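Local coordinates for DUF724 domain-containing protein 6-like (Raphanus sativus, PDB 5ZWX) that binds the dimethylated histone H3 tail of heterochromatin through a cassette of paired Agenet domains and probably links that mark to DNA methylation, at residues S122-R126 with A127-Q131; S24-S27 with G28-G31; D100-Y103 with S104-W107; I132-R135 with R136-R140; V53-T56 with T57-F60. One frame throughout, in Å; residues are numbered along the deposited sequence.

Interaction 1: S122-R126 with A127-Q131; sequences SVYFR and ASKEQ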
loop_
_atom_site.group_PDB
_atom_site.type_symbol
_atom_site.label_atom_id
_atom_site.label_comp_id
_atom_site.label_asym_id
_atom_site.label_seq_id
_atom_site.Cartn_x
_atom_site.Cartn_y
_atom_site.Cartn_z
ATOM N N SER A 122 1.881 19.728 1.510
ATOM C CA SER A 122 0.510 19.514 2.032
ATOM C C SER A 122 -0.134 18.635 1.002
ATOM O O SER A 122 0.037 18.837 -0.205
ATOM C CB SER A 122 -0.281 20.825 2.255
ATOM O OG SER A 122 -1.393 20.591 3.082
ATOM N N VAL A 123 -0.814 17.613 1.498
ATOM C CA VAL A 123 -1.349 16.560 0.652
ATOM C C VAL A 123 -2.843 16.470 0.939
ATOM O O VAL A 123 -3.261 16.440 2.103
ATOM C CB VAL A 123 -0.677 15.199 0.923
ATOM C CG1 VAL A 123 -1.378 14.057 0.120
ATOM C CG2 VAL A 123 0.810 15.248 0.556
ATOM N N TYR A 124 -3.627 16.503 -0.131
ATOM C CA TYR A 124 -5.070 16.373 -0.043
ATOM C C TYR A 124 -5.458 14.926 -0.318
ATOM O O TYR A 124 -5.000 14.318 -1.294
ATOM C CB TYR A 124 -5.772 17.312 -1.033
ATOM C CG TYR A 124 -7.286 17.198 -0.971
ATOM C CD1 TYR A 124 -7.995 17.696 0.136
ATOM C CD2 TYR A 124 -8.002 16.569 -1.983
ATOM C CE1 TYR A 124 -9.368 17.583 0.214
ATOM C CE2 TYR A 124 -9.388 16.459 -1.910
ATOM C CZ TYR A 124 -10.058 16.965 -0.805
ATOM O OH TYR A 124 -11.426 16.864 -0.712
ATOM N N PHE A 125 -6.307 14.381 0.552
ATOM C CA PHE A 125 -6.847 13.037 0.362
ATOM C C PHE A 125 -8.337 13.125 0.040
ATOM O O PHE A 125 -9.146 13.562 0.863
ATOM C CB PHE A 125 -6.618 12.194 1.610
ATOM C CG PHE A 125 -5.167 12.110 2.024
ATOM C CD1 PHE A 125 -4.335 11.116 1.517
ATOM C CD2 PHE A 125 -4.635 13.060 2.884
ATOM C CE1 PHE A 125 -3.008 11.040 1.889
ATOM C CE2 PHE A 125 -3.299 12.998 3.298
ATOM C CZ PHE A 125 -2.486 11.997 2.816
ATOM N N ARG A 126 -8.686 12.704 -1.169
ATOM C CA ARG A 126 -10.023 12.921 -1.674
ATOM C C ARG A 126 -11.084 12.118 -0.918
ATOM O O ARG A 126 -12.113 12.672 -0.548
ATOM C CB ARG A 126 -10.088 12.573 -3.156
ATOM C CG ARG A 126 -11.498 12.496 -3.686
ATOM C CD ARG A 126 -11.519 11.800 -5.034
ATOM N NE ARG A 126 -12.259 12.568 -6.028
ATOM C CZ ARG A 126 -13.172 12.051 -6.843
ATOM N NH1 ARG A 126 -13.469 10.760 -6.772
ATOM N NH2 ARG A 126 -13.792 12.828 -7.720
ATOM N N ALA A 127 -10.851 10.818 -0.704
ATOM C CA ALA A 127 -11.892 9.968 -0.097
ATOM C C ALA A 127 -12.220 10.372 1.342
ATOM O O ALA A 127 -13.376 10.278 1.785
ATOM C CB ALA A 127 -11.471 8.493 -0.142
ATOM N N SER A 128 -11.203 10.799 2.083
ATOM C CA SER A 128 -11.382 11.136 3.502
ATOM C C SER A 128 -11.540 12.636 3.711
ATOM O O SER A 128 -11.781 13.099 4.838
ATOM C CB SER A 128 -10.200 10.619 4.317
ATOM O OG SER A 128 -8.997 11.238 3.866
ATOM N N LYS A 129 -11.450 13.380 2.612
ATOM C CA LYS A 129 -11.514 14.844 2.624
ATOM C C LYS A 129 -10.559 15.414 3.656
ATOM O O LYS A 129 -10.938 16.302 4.457
ATOM C CB LYS A 129 -12.942 15.326 2.909
ATOM C CG LYS A 129 -13.927 14.987 1.801
ATOM C CD LYS A 129 -15.330 15.458 2.145
ATOM C CE LYS A 129 -16.081 14.454 3.009
ATOM N NZ LYS A 129 -15.147 13.601 3.801
ATOM N N GLU A 130 -9.333 14.900 3.645
ATOM C CA GLU A 130 -8.311 15.348 4.596
ATOM C C GLU A 130 -7.231 16.160 3.921
ATOM O O GLU A 130 -6.955 15.970 2.745
ATOM C CB GLU A 130 -7.671 14.169 5.317
ATOM C CG GLU A 130 -8.569 13.517 6.379
ATOM C CD GLU A 130 -7.912 12.312 6.961
ATOM O OE1 GLU A 130 -7.599 11.386 6.159
ATOM O OE2 GLU A 130 -7.638 12.306 8.180
ATOM N N GLN A 131 -6.650 17.102 4.660
ATOM C CA GLN A 131 -5.559 17.904 4.159
ATOM C C GLN A 131 -4.463 17.831 5.220
ATOM O O GLN A 131 -4.658 18.331 6.332
ATOM C CB GLN A 131 -6.015 19.347 3.908
ATOM C CG GLN A 131 -4.904 20.268 3.369
ATOM C CD GLN A 131 -4.730 20.145 1.855
ATOM O OE1 GLN A 131 -5.708 20.226 1.093
ATOM N NE2 GLN A 131 -3.488 19.950 1.414
#
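Tyr124 and Gln131 face each other as a non-hydrogen-bonded antiparallel pair, and their side chains cross at about a right angle. The Gln131 amide lies 28° from the plane of the Tyr124 ring and brings OE1 to 3.5 Å from Tyr124 CD1. A bend at chi2 (83°) turns the Gln131 amide back along the neighbouring strand, where NE2 donates to Ser122 OG at 2.8 Å; the same nitrogen is also bonded to Thr113. The outer end of Tyr124 runs alongside Lys129, with OH 4.0 Å from Lys129 CG. Cutting Tyr124 back to an alanine would probably open a gap beside Gln131 OE1 and leave Lys129 CG without its neighbour. The opposite face carries Phe125 and Glu130, a hydrogen-bonded pair: Phe125 N donates almost straight to Glu130 O (2.8 Å, 174°), and Glu130 N answers to Phe125 O at 3.1 Å. Lys129 and Glu130 both lie across from Phe125, a G1 beta bulge. Ser128 OG sits 3.4 Å from Phe125 CB and donates to Glu130 OE1 at 2.7 Å. That oxygen is also bonded to a modified side chain of the bound peptide, and Phe125 packs on the peptide too. The hairpin joins strands 120-125 and 130-135; strand 106-116 flanks it, placing Trp108 on Phe125, while Ala101 of strand 98-103 meets the same ring.

Interaction 2: S24-S27 with G28-G31; sequences SNES and GFRG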
loop_
_atom_site.group_PDB
_atom_site.type_symbol
_atom_site.label_atom_id
_atom_site.label_comp_id
_atom_site.label_asym_id
_atom_site.label_seq_id
_atom_site.Cartn_x
_atom_site.Cartn_y
_atom_site.Cartn_z
ATOM N N SER A 24 -7.536 -2.802 0.624
ATOM C CA SER A 24 -8.754 -3.293 1.259
ATOM C C SER A 24 -9.969 -2.779 0.528
ATOM O O SER A 24 -9.913 -1.757 -0.171
ATOM C CB SER A 24 -8.807 -2.883 2.727
ATOM O OG SER A 24 -10.095 -3.079 3.278
ATOM N N ASN A 25 -11.074 -3.493 0.713
ATOM C CA ASN A 25 -12.343 -3.149 0.109
ATOM C C ASN A 25 -13.154 -2.259 1.061
ATOM O O ASN A 25 -14.107 -1.587 0.660
ATOM C CB ASN A 25 -13.114 -4.429 -0.235
ATOM C CG ASN A 25 -12.303 -5.397 -1.100
ATOM O OD1 ASN A 25 -11.547 -4.978 -1.971
ATOM N ND2 ASN A 25 -12.465 -6.695 -0.862
ATOM N N GLU A 26 -12.759 -2.261 2.327
ATOM C CA GLU A 26 -13.495 -1.529 3.361
ATOM C C GLU A 26 -13.347 -0.024 3.174
ATOM O O GLU A 26 -12.260 0.467 2.874
ATOM C CB GLU A 26 -13.016 -1.929 4.758
ATOM C CG GLU A 26 -12.926 -3.427 4.992
ATOM C CD GLU A 26 -12.145 -3.767 6.247
ATOM O OE1 GLU A 26 -12.218 -2.988 7.215
ATOM O OE2 GLU A 26 -11.448 -4.804 6.265
ATOM N N SER A 27 -14.432 0.713 3.404
ATOM C CA SER A 27 -14.434 2.149 3.133
ATOM C C SER A 27 -13.355 2.891 3.930
ATOM O O SER A 27 -12.732 3.844 3.427
ATOM C CB SER A 27 -15.808 2.752 3.437
ATOM O OG SER A 27 -16.127 2.609 4.806
ATOM N N GLY A 28 -13.116 2.434 5.160
ATOM C CA GLY A 28 -12.135 3.090 6.016
ATOM C C GLY A 28 -10.705 2.896 5.506
ATOM O O GLY A 28 -9.770 3.494 6.042
ATOM N N PHE A 29 -10.524 2.068 4.475
ATOM C CA PHE A 29 -9.171 1.858 3.948
ATOM C C PHE A 29 -8.988 2.274 2.492
ATOM O O PHE A 29 -7.966 1.953 1.843
ATOM C CB PHE A 29 -8.783 0.399 4.120
ATOM C CG PHE A 29 -8.336 0.081 5.510
ATOM C CD1 PHE A 29 -7.090 0.523 5.961
ATOM C CD2 PHE A 29 -9.148 -0.626 6.371
ATOM C CE1 PHE A 29 -6.668 0.249 7.257
ATOM C CE2 PHE A 29 -8.731 -0.915 7.659
ATOM C CZ PHE A 29 -7.489 -0.458 8.106
ATOM N N ARG A 30 -9.959 3.033 2.002
ATOM C CA ARG A 30 -9.946 3.557 0.635
ATOM C C ARG A 30 -8.649 4.311 0.357
ATOM O O ARG A 30 -8.284 5.235 1.095
ATOM C CB ARG A 30 -11.144 4.493 0.422
ATOM C CG ARG A 30 -11.498 4.737 -1.024
ATOM C CD ARG A 30 -12.139 3.506 -1.635
ATOM N NE ARG A 30 -13.417 3.196 -0.998
ATOM C CZ ARG A 30 -14.059 2.038 -1.122
ATOM N NH1 ARG A 30 -13.541 1.062 -1.859
ATOM N NH2 ARG A 30 -15.217 1.853 -0.501
ATOM N N GLY A 31 -7.946 3.920 -0.699
ATOM C CA GLY A 31 -6.715 4.606 -1.039
ATOM C C GLY A 31 -5.472 4.124 -0.312
ATOM O O GLY A 31 -4.395 4.712 -0.508
HETATM O O HOH W 1 -7.207 0.097 -0.036
#
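Glu26 OE1 lies in the plane of the Phe29 ring, at its edge, 4.0 Å from Phe29 CD2. The two side chains run side by side and point the same way, with the carboxylate turned 90° to the ring. Ser27 CA and Asn25 O approach the Arg30 guanidinium obliquely, Arg30 NH1 staying 3.7 Å from Asn25 O. These groups decorate the loop between strands 19-22 and 32-40 of the Agenet domain, a member of the SH3 clan, where an ST turn runs into a short 3-10 turn. In the ST turn Ser24 OG accepts from Glu26 N at 2.9 Å. The hydroxyl reaches that nitrogen because it lies opposite the serine's own N (chi1 167°), while Ser24 CB rests 3.6 Å from Phe29 CB. The 3-10 turn is closed by two successive bonds, Phe29 N to Glu26 O at 2.9 Å and Arg30 N to Ser27 O at 3.2 Å. In both, the donor stands well above the carbonyl plane, in keeping with the tight 3-10 geometry. The loop also serves the bound peptide: outside this stretch, both Glu26 oxygens pair with basic side-chain groups of the peptide, and Ser24 and Phe29 each pack on a basic side chain of it. Ser27 OG and the Gly28 backbone add hydrogen bonds to the same ligand. Across the mouth of the loop a water joins its two limbs, lying 3.0 Å from Ser24 N and 2.7 Å from Phe29 O.

Interaction 3: D100-Y103 with S104-W107; sequences DAFY and SDGW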
loop_
_atom_site.group_PDB
_atom_site.type_symbol
_atom_site.label_atom_id
_atom_site.label_comp_id
_atom_site.label_asym_id
_atom_site.label_seq_id
_atom_site.Cartn_x
_atom_site.Cartn_y
_atom_site.Cartn_z
ATOM N N ASP A 100 1.936 8.752 -2.396
ATOM C CA ASP A 100 1.398 8.076 -1.214
ATOM C C ASP A 100 2.138 8.641 -0.013
ATOM O O ASP A 100 3.347 8.852 -0.073
ATOM C CB ASP A 100 1.586 6.562 -1.239
ATOM C CG ASP A 100 1.096 5.921 -2.515
ATOM O OD1 ASP A 100 0.130 6.430 -3.133
ATOM O OD2 ASP A 100 1.707 4.892 -2.902
ATOM N N ALA A 101 1.402 8.868 1.079
ATOM C CA ALA A 101 1.969 9.337 2.336
ATOM C C ALA A 101 1.959 8.220 3.380
ATOM O O ALA A 101 0.962 7.496 3.520
ATOM C CB ALA A 101 1.176 10.544 2.855
ATOM N N PHE A 102 3.059 8.059 4.097
ATOM C CA PHE A 102 3.095 7.058 5.156
ATOM C C PHE A 102 2.386 7.548 6.405
ATOM O O PHE A 102 2.809 8.530 7.039
ATOM C CB PHE A 102 4.512 6.667 5.501
ATOM C CG PHE A 102 4.611 5.333 6.174
ATOM C CD1 PHE A 102 4.294 4.159 5.473
ATOM C CD2 PHE A 102 5.027 5.239 7.491
ATOM C CE1 PHE A 102 4.392 2.921 6.093
ATOM C CE2 PHE A 102 5.127 3.999 8.114
ATOM C CZ PHE A 102 4.816 2.840 7.406
ATOM N N TYR A 103 1.312 6.860 6.782
ATOM C CA TYR A 103 0.424 7.414 7.851
ATOM C C TYR A 103 -0.261 6.216 8.486
ATOM O O TYR A 103 -0.634 5.269 7.747
ATOM C CB TYR A 103 -0.579 8.357 7.204
ATOM C CG TYR A 103 -1.468 9.122 8.141
ATOM C CD1 TYR A 103 -2.690 8.598 8.551
ATOM C CD2 TYR A 103 -1.102 10.401 8.557
ATOM C CE1 TYR A 103 -3.513 9.341 9.436
ATOM C CE2 TYR A 103 -1.887 11.130 9.398
ATOM C CZ TYR A 103 -3.094 10.602 9.830
ATOM O OH TYR A 103 -3.853 11.377 10.647
ATOM N N SER A 104 -0.366 6.181 9.814
ATOM C CA SER A 104 -0.902 4.982 10.496
ATOM C C SER A 104 -0.295 3.668 9.957
ATOM O O SER A 104 -1.022 2.663 9.784
ATOM C CB SER A 104 -2.423 4.918 10.351
ATOM O OG SER A 104 -3.052 6.037 10.962
ATOM N N ASP A 105 1.009 3.717 9.654
ATOM C CA ASP A 105 1.835 2.569 9.332
ATOM C C ASP A 105 1.447 1.903 8.005
ATOM O O ASP A 105 1.858 0.751 7.748
ATOM C CB ASP A 105 1.810 1.551 10.484
ATOM C CG ASP A 105 2.401 2.134 11.782
ATOM O OD1 ASP A 105 3.621 2.401 11.827
ATOM O OD2 ASP A 105 1.636 2.327 12.734
ATOM N N GLY A 106 0.721 2.633 7.153
ATOM C CA GLY A 106 0.563 2.198 5.753
ATOM C C GLY A 106 0.705 3.386 4.809
ATOM O O GLY A 106 0.938 4.535 5.256
ATOM N N TRP A 107 0.593 3.122 3.512
ATOM C CA TRP A 107 0.702 4.155 2.484
ATOM C C TRP A 107 -0.663 4.587 1.964
ATOM O O TRP A 107 -1.455 3.759 1.523
ATOM C CB TRP A 107 1.562 3.647 1.305
ATOM C CG TRP A 107 3.011 3.445 1.682
ATOM C CD1 TRP A 107 3.614 2.273 2.040
ATOM C CD2 TRP A 107 4.036 4.449 1.720
ATOM N NE1 TRP A 107 4.950 2.484 2.287
ATOM C CE2 TRP A 107 5.235 3.810 2.103
ATOM C CE3 TRP A 107 4.048 5.835 1.487
ATOM C CZ2 TRP A 107 6.447 4.500 2.247
ATOM C CZ3 TRP A 107 5.249 6.515 1.620
ATOM C CH2 TRP A 107 6.431 5.849 2.004
#
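Asp100 sets its CB against the indole of Trp107, 3.7 Å from CE3, while its carbonyl O reaches the indole edge. Its carboxylate is engaged elsewhere, by His142 and by Arg140, which also makes a cation-pi contact with Trp107. Ala101 adds a CA-H...O contact from Trp107 CA to its O at 3.5 Å. Phe102 carries the main contact, a T-shaped pair: its edge meets the face of the Trp107 five-membered ring with centroids 4.9 Å apart and planes at 60°. CD1 does the touching, 3.5 Å from Trp107 CE2, and Phe102 CB adds a CH-pi contact over the six-membered ring. CG opposite the backbone N (chi1 -158°) lays the phenyl ring across the indole. Tyr103 closes the hairpin through Tyr103 N to Gly106 O (2.8 Å) and Gly106 N to Tyr103 O (3.0 Å), round a type I' turn. Replacing Trp107 by an alanine would probably leave the Phe102 edge with no aromatic face to meet and Arg140 without its cation-pi partner. At the turn, Asp105 pairs with a basic side chain of the bound peptide and Tyr103 packs on a modified one. The hairpin thus separates its chemistry: the rim of Phe102 lies against the electron-rich indole, while the turn offers charge to the ligand.

Interaction 4: I132-R135 with R136-R140; sequences IRFR and RDELR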
loop_
_atom_site.group_PDB
_atom_site.type_symbol
_atom_site.label_atom_id
_atom_site.label_comp_id
_atom_site.label_asym_id
_atom_site.label_seq_id
_atom_site.Cartn_x
_atom_site.Cartn_y
_atom_site.Cartn_z
ATOM N N ILE A 132 -3.340 17.183 4.905
ATOM C CA ILE A 132 -2.338 16.849 5.916
ATOM C C ILE A 132 -0.928 17.194 5.459
ATOM O O ILE A 132 -0.567 16.883 4.321
ATOM C CB ILE A 132 -2.395 15.360 6.275
ATOM C CG1 ILE A 132 -3.848 14.919 6.589
ATOM C CG2 ILE A 132 -1.482 15.055 7.450
ATOM C CD1 ILE A 132 -3.982 13.429 6.973
ATOM N N ARG A 133 -0.123 17.804 6.335
ATOM C CA ARG A 133 1.277 18.140 6.000
ATOM C C ARG A 133 2.216 16.998 6.279
ATOM O O ARG A 133 2.041 16.321 7.305
ATOM C CB ARG A 133 1.756 19.340 6.817
ATOM C CG ARG A 133 1.105 20.628 6.437
ATOM C CD ARG A 133 1.816 21.786 7.137
ATOM N NE ARG A 133 1.263 23.044 6.677
ATOM C CZ ARG A 133 1.655 24.237 7.103
ATOM N NH1 ARG A 133 2.611 24.337 8.018
ATOM N NH2 ARG A 133 1.070 25.317 6.618
ATOM N N PHE A 134 3.241 16.842 5.425
ATOM C CA PHE A 134 4.219 15.777 5.541
ATOM C C PHE A 134 5.612 16.281 5.198
ATOM O O PHE A 134 5.759 17.274 4.479
ATOM C CB PHE A 134 3.887 14.583 4.565
ATOM C CG PHE A 134 2.613 13.877 4.892
ATOM C CD1 PHE A 134 1.433 14.236 4.269
ATOM C CD2 PHE A 134 2.590 12.858 5.828
ATOM C CE1 PHE A 134 0.227 13.590 4.593
ATOM C CE2 PHE A 134 1.375 12.207 6.148
ATOM C CZ PHE A 134 0.211 12.584 5.529
ATOM N N ARG A 135 6.628 15.580 5.690
ATOM C CA ARG A 135 7.997 15.812 5.208
ATOM C C ARG A 135 8.158 15.014 3.928
ATOM O O ARG A 135 7.445 14.050 3.718
ATOM C CB ARG A 135 9.044 15.378 6.240
ATOM C CG ARG A 135 8.903 16.078 7.613
ATOM C CD ARG A 135 9.895 15.495 8.610
ATOM N NE ARG A 135 9.798 14.028 8.689
ATOM C CZ ARG A 135 8.923 13.396 9.465
ATOM N NH1 ARG A 135 8.077 14.097 10.196
ATOM N NH2 ARG A 135 8.885 12.075 9.517
ATOM N N ARG A 136 9.101 15.426 3.084
ATOM C CA ARG A 136 9.441 14.668 1.867
ATOM C C ARG A 136 9.710 13.195 2.168
ATOM O O ARG A 136 9.273 12.319 1.435
ATOM C CB ARG A 136 10.680 15.293 1.192
ATOM C CG ARG A 136 11.254 14.445 0.017
ATOM C CD ARG A 136 10.277 14.380 -1.154
ATOM N NE ARG A 136 10.747 13.531 -2.245
ATOM C CZ ARG A 136 10.496 12.227 -2.317
ATOM N NH1 ARG A 136 9.793 11.640 -1.361
ATOM N NH2 ARG A 136 10.934 11.511 -3.337
ATOM N N ASP A 137 10.448 12.903 3.236
ATOM C CA ASP A 137 10.786 11.498 3.500
ATOM C C ASP A 137 9.584 10.643 3.954
ATOM O O ASP A 137 9.732 9.441 4.170
ATOM C CB ASP A 137 11.918 11.409 4.531
ATOM C CG ASP A 137 11.629 12.211 5.785
ATOM O OD1 ASP A 137 12.448 13.081 6.156
ATOM O OD2 ASP A 137 10.578 11.977 6.402
ATOM N N GLU A 138 8.401 11.249 4.097
ATOM C CA GLU A 138 7.173 10.503 4.394
ATOM C C GLU A 138 6.349 10.203 3.141
ATOM O O GLU A 138 5.258 9.613 3.229
ATOM C CB GLU A 138 6.300 11.291 5.397
ATOM C CG GLU A 138 6.973 11.492 6.722
ATOM C CD GLU A 138 6.084 12.321 7.684
ATOM O OE1 GLU A 138 6.043 13.565 7.534
ATOM O OE2 GLU A 138 5.438 11.709 8.570
ATOM N N LEU A 139 6.853 10.621 1.979
ATOM C CA LEU A 139 6.080 10.460 0.742
ATOM C C LEU A 139 6.809 9.564 -0.250
ATOM O O LEU A 139 8.036 9.489 -0.228
ATOM C CB LEU A 139 5.826 11.799 0.072
ATOM C CG LEU A 139 5.197 12.905 0.931
ATOM C CD1 LEU A 139 5.130 14.109 0.041
ATOM C CD2 LEU A 139 3.799 12.472 1.370
ATOM N N ARG A 140 6.041 8.899 -1.113
ATOM C CA ARG A 140 6.625 8.252 -2.292
ATOM C C ARG A 140 5.800 8.622 -3.538
ATOM O O ARG A 140 4.627 8.883 -3.450
ATOM C CB ARG A 140 6.676 6.730 -2.095
ATOM C CG ARG A 140 5.302 6.068 -2.028
ATOM C CD ARG A 140 5.393 4.519 -1.750
ATOM N NE ARG A 140 4.077 3.855 -1.818
ATOM C CZ ARG A 140 3.882 2.534 -1.701
ATOM N NH1 ARG A 140 4.910 1.711 -1.463
ATOM N NH2 ARG A 140 2.648 2.030 -1.806
HETATM O O HOH W 2 9.761 9.546 7.952
#
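A salt-bridge network of Arg135, Asp137 and Glu138 spans the 3-10 turn 136-138 that links strand 130-135 to strand 139-146. The Arg135 guanidinium is used on one face and at its edge. Over the face lies the Glu138 carboxylate, stacked with planes only 11° apart; Glu138 OE1, 3.4 Å from Arg135 NH1, lies well above the guanidinium plane, so the attraction there is electrostatic. At the edge Arg135 NE donates to the syn lone pair of Asp137 OD2 at 3.2 Å, and a water bridges Arg135 NH2 to that same oxygen. The bend at chi3 (-53°) folds the guanidinium back over the turn. Glu138 OE1 also takes a nearly straight bond on its anti lone pair from Arg135 N (2.8 Å, 174°), and Glu138 N returns one to Arg135 O at 3.0 Å, so side chain and backbone together tie Glu138 across the turn. Phe134 CB also meets Leu139 CD2 at 3.8 Å, their side chains crossing at about a right angle; both residues pack on Ala101. A short 3-10 turn before the final strand of the barrel is familiar from SH3 domains; the 136-138 turn, leading into strand 139-146, is consistent with a second Agenet domain.

Interaction 5: V53-T56 with T57-F60; sequences VEYT and TLFF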
loop_
_atom_site.group_PDB
_atom_site.type_symbol
_atom_site.label_atom_id
_atom_site.label_comp_id
_atom_site.label_asym_id
_atom_site.label_seq_id
_atom_site.Cartn_x
_atom_site.Cartn_y
_atom_site.Cartn_z
ATOM N N VAL A 53 -2.885 -13.595 3.548
ATOM C CA VAL A 53 -1.730 -12.714 3.732
ATOM C C VAL A 53 -1.563 -12.374 5.197
ATOM O O VAL A 53 -2.516 -12.461 5.982
ATOM C CB VAL A 53 -1.833 -11.377 2.931
ATOM C CG1 VAL A 53 -1.889 -11.650 1.434
ATOM C CG2 VAL A 53 -3.041 -10.525 3.390
ATOM N N GLU A 54 -0.328 -12.037 5.558
ATOM C CA GLU A 54 -0.003 -11.542 6.898
ATOM C C GLU A 54 0.500 -10.123 6.802
ATOM O O GLU A 54 1.418 -9.856 6.034
ATOM C CB GLU A 54 1.060 -12.418 7.552
ATOM C CG GLU A 54 1.501 -11.925 8.916
ATOM C CD GLU A 54 2.518 -12.847 9.551
ATOM O OE1 GLU A 54 3.729 -12.610 9.355
ATOM O OE2 GLU A 54 2.103 -13.812 10.232
ATOM N N TYR A 55 -0.089 -9.207 7.573
ATOM C CA TYR A 55 0.356 -7.821 7.552
ATOM C C TYR A 55 1.655 -7.649 8.315
ATOM O O TYR A 55 1.889 -8.321 9.312
ATOM C CB TYR A 55 -0.707 -6.889 8.152
ATOM C CG TYR A 55 -1.949 -6.762 7.308
ATOM C CD1 TYR A 55 -2.842 -7.825 7.177
ATOM C CD2 TYR A 55 -2.220 -5.595 6.626
ATOM C CE1 TYR A 55 -3.967 -7.706 6.401
ATOM C CE2 TYR A 55 -3.354 -5.465 5.849
ATOM C CZ TYR A 55 -4.226 -6.515 5.748
ATOM O OH TYR A 55 -5.349 -6.368 4.974
ATOM N N THR A 56 2.488 -6.727 7.841
ATOM C CA THR A 56 3.751 -6.429 8.496
ATOM C C THR A 56 3.543 -5.463 9.663
ATOM O O THR A 56 4.235 -5.555 10.677
ATOM C CB THR A 56 4.766 -5.817 7.506
ATOM O OG1 THR A 56 5.016 -6.749 6.449
ATOM C CG2 THR A 56 6.089 -5.497 8.201
ATOM N N THR A 57 2.595 -4.536 9.529
ATOM C CA THR A 57 2.463 -3.468 10.550
ATOM C C THR A 57 1.092 -3.393 11.238
ATOM O O THR A 57 0.860 -2.519 12.079
ATOM C CB THR A 57 2.733 -2.088 9.943
ATOM O OG1 THR A 57 1.668 -1.765 9.039
ATOM C CG2 THR A 57 4.070 -2.054 9.197
ATOM N N LEU A 58 0.173 -4.280 10.866
ATOM C CA LEU A 58 -1.124 -4.364 11.540
ATOM C C LEU A 58 -1.186 -5.660 12.320
ATOM O O LEU A 58 -0.729 -6.702 11.842
ATOM C CB LEU A 58 -2.293 -4.302 10.543
ATOM C CG LEU A 58 -2.506 -3.033 9.713
ATOM C CD1 LEU A 58 -3.768 -3.185 8.871
ATOM C CD2 LEU A 58 -2.583 -1.811 10.609
ATOM N N PHE A 59 -1.783 -5.594 13.500
ATOM C CA PHE A 59 -1.837 -6.703 14.448
ATOM C C PHE A 59 -3.289 -7.012 14.817
ATOM O O PHE A 59 -4.168 -6.150 14.694
ATOM C CB PHE A 59 -1.007 -6.359 15.702
ATOM C CG PHE A 59 0.455 -6.198 15.413
ATOM C CD1 PHE A 59 0.935 -5.049 14.792
ATOM C CD2 PHE A 59 1.346 -7.210 15.716
ATOM C CE1 PHE A 59 2.277 -4.920 14.487
ATOM C CE2 PHE A 59 2.695 -7.081 15.420
ATOM C CZ PHE A 59 3.156 -5.943 14.801
ATOM N N PHE A 60 -3.538 -8.241 15.256
ATOM C CA PHE A 60 -4.868 -8.645 15.709
ATOM C C PHE A 60 -5.254 -7.870 16.947
ATOM O O PHE A 60 -6.395 -7.438 17.097
ATOM C CB PHE A 60 -4.918 -10.150 16.005
ATOM C CG PHE A 60 -5.432 -10.975 14.858
ATOM C CD1 PHE A 60 -6.792 -11.045 14.589
ATOM C CD2 PHE A 60 -4.554 -11.690 14.045
ATOM C CE1 PHE A 60 -7.268 -11.810 13.523
ATOM C CE2 PHE A 60 -5.024 -12.456 12.980
ATOM C CZ PHE A 60 -6.380 -12.514 12.721
#
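Tyr55 and Leu58 lie side by side at a corner formed by Thr56 and Thr57, where the chain leaves strand 51-55 for the short strand 58-59 in this SH3-clan Agenet domain. Both side chains hold CG opposite their carbonyl carbon (chi1 -69° in Tyr55, -64° in Leu58), and the two point the same way. Leu58 then continues extended, and CD1 comes obliquely to the ring, 3.6 Å from Tyr55 CD2 and 3.8 Å from Tyr55 CE2. Nearer the backbone, the two CB atoms of Tyr55 and Leu58 are 3.9 Å apart. Tyr55 OH is hydrogen-bonded to Glu70 of strand 67-72, and Tyr34 packs on both Tyr55 and Leu58. Tyr55 and Leu58 each pack on a basic side chain of the bound peptide, which makes them part of the binding surface. The two threonines at the bend differ in rotation. Thr56 turns OG1 away from its carbonyl carbon, whereas Thr57 holds OG1 between its N and carbonyl carbon (chi1 69°), where it bonds to Asp105 O. Their methyls meet loosely, Thr56 CG2 to Thr57 CG2 at 4.1 Å. Phe59, whose backbone hydrogen-bonds to the peptide, swings its ring back so that CZ approaches Thr56 O obliquely at 4.3 Å. No hydrogen bond spans the corner, and Leu58 N lies buried 3.8 Å from Thr56 C.

Overall arrangement
All five contacts are local turns and hairpins. Interaction 3 lies nearest the chain centre (about 8 Å between centres) and, like interaction 5, has no exposed residue; interactions 1, 2 and 4 do, with 1 and 4 farthest out (about 17 and 15 Å). Interactions 1, 3 and 4 join neighbouring strands, probably of a second SH3-like barrel: Phe125 touches Phe134, and Asp100 forms a salt bridge with Arg140. Interactions 2 and 5 lie within the Agenet domain, yet Thr57 reaches Asp105 of interaction 3. Interaction 1 is a backbone ladder with a bulge, 2 relies on turn bonds, 3 is mainly aromatic, 4 ionic and 5 apolar. Acidic groups of 1, 2 and 3 engage the peptide.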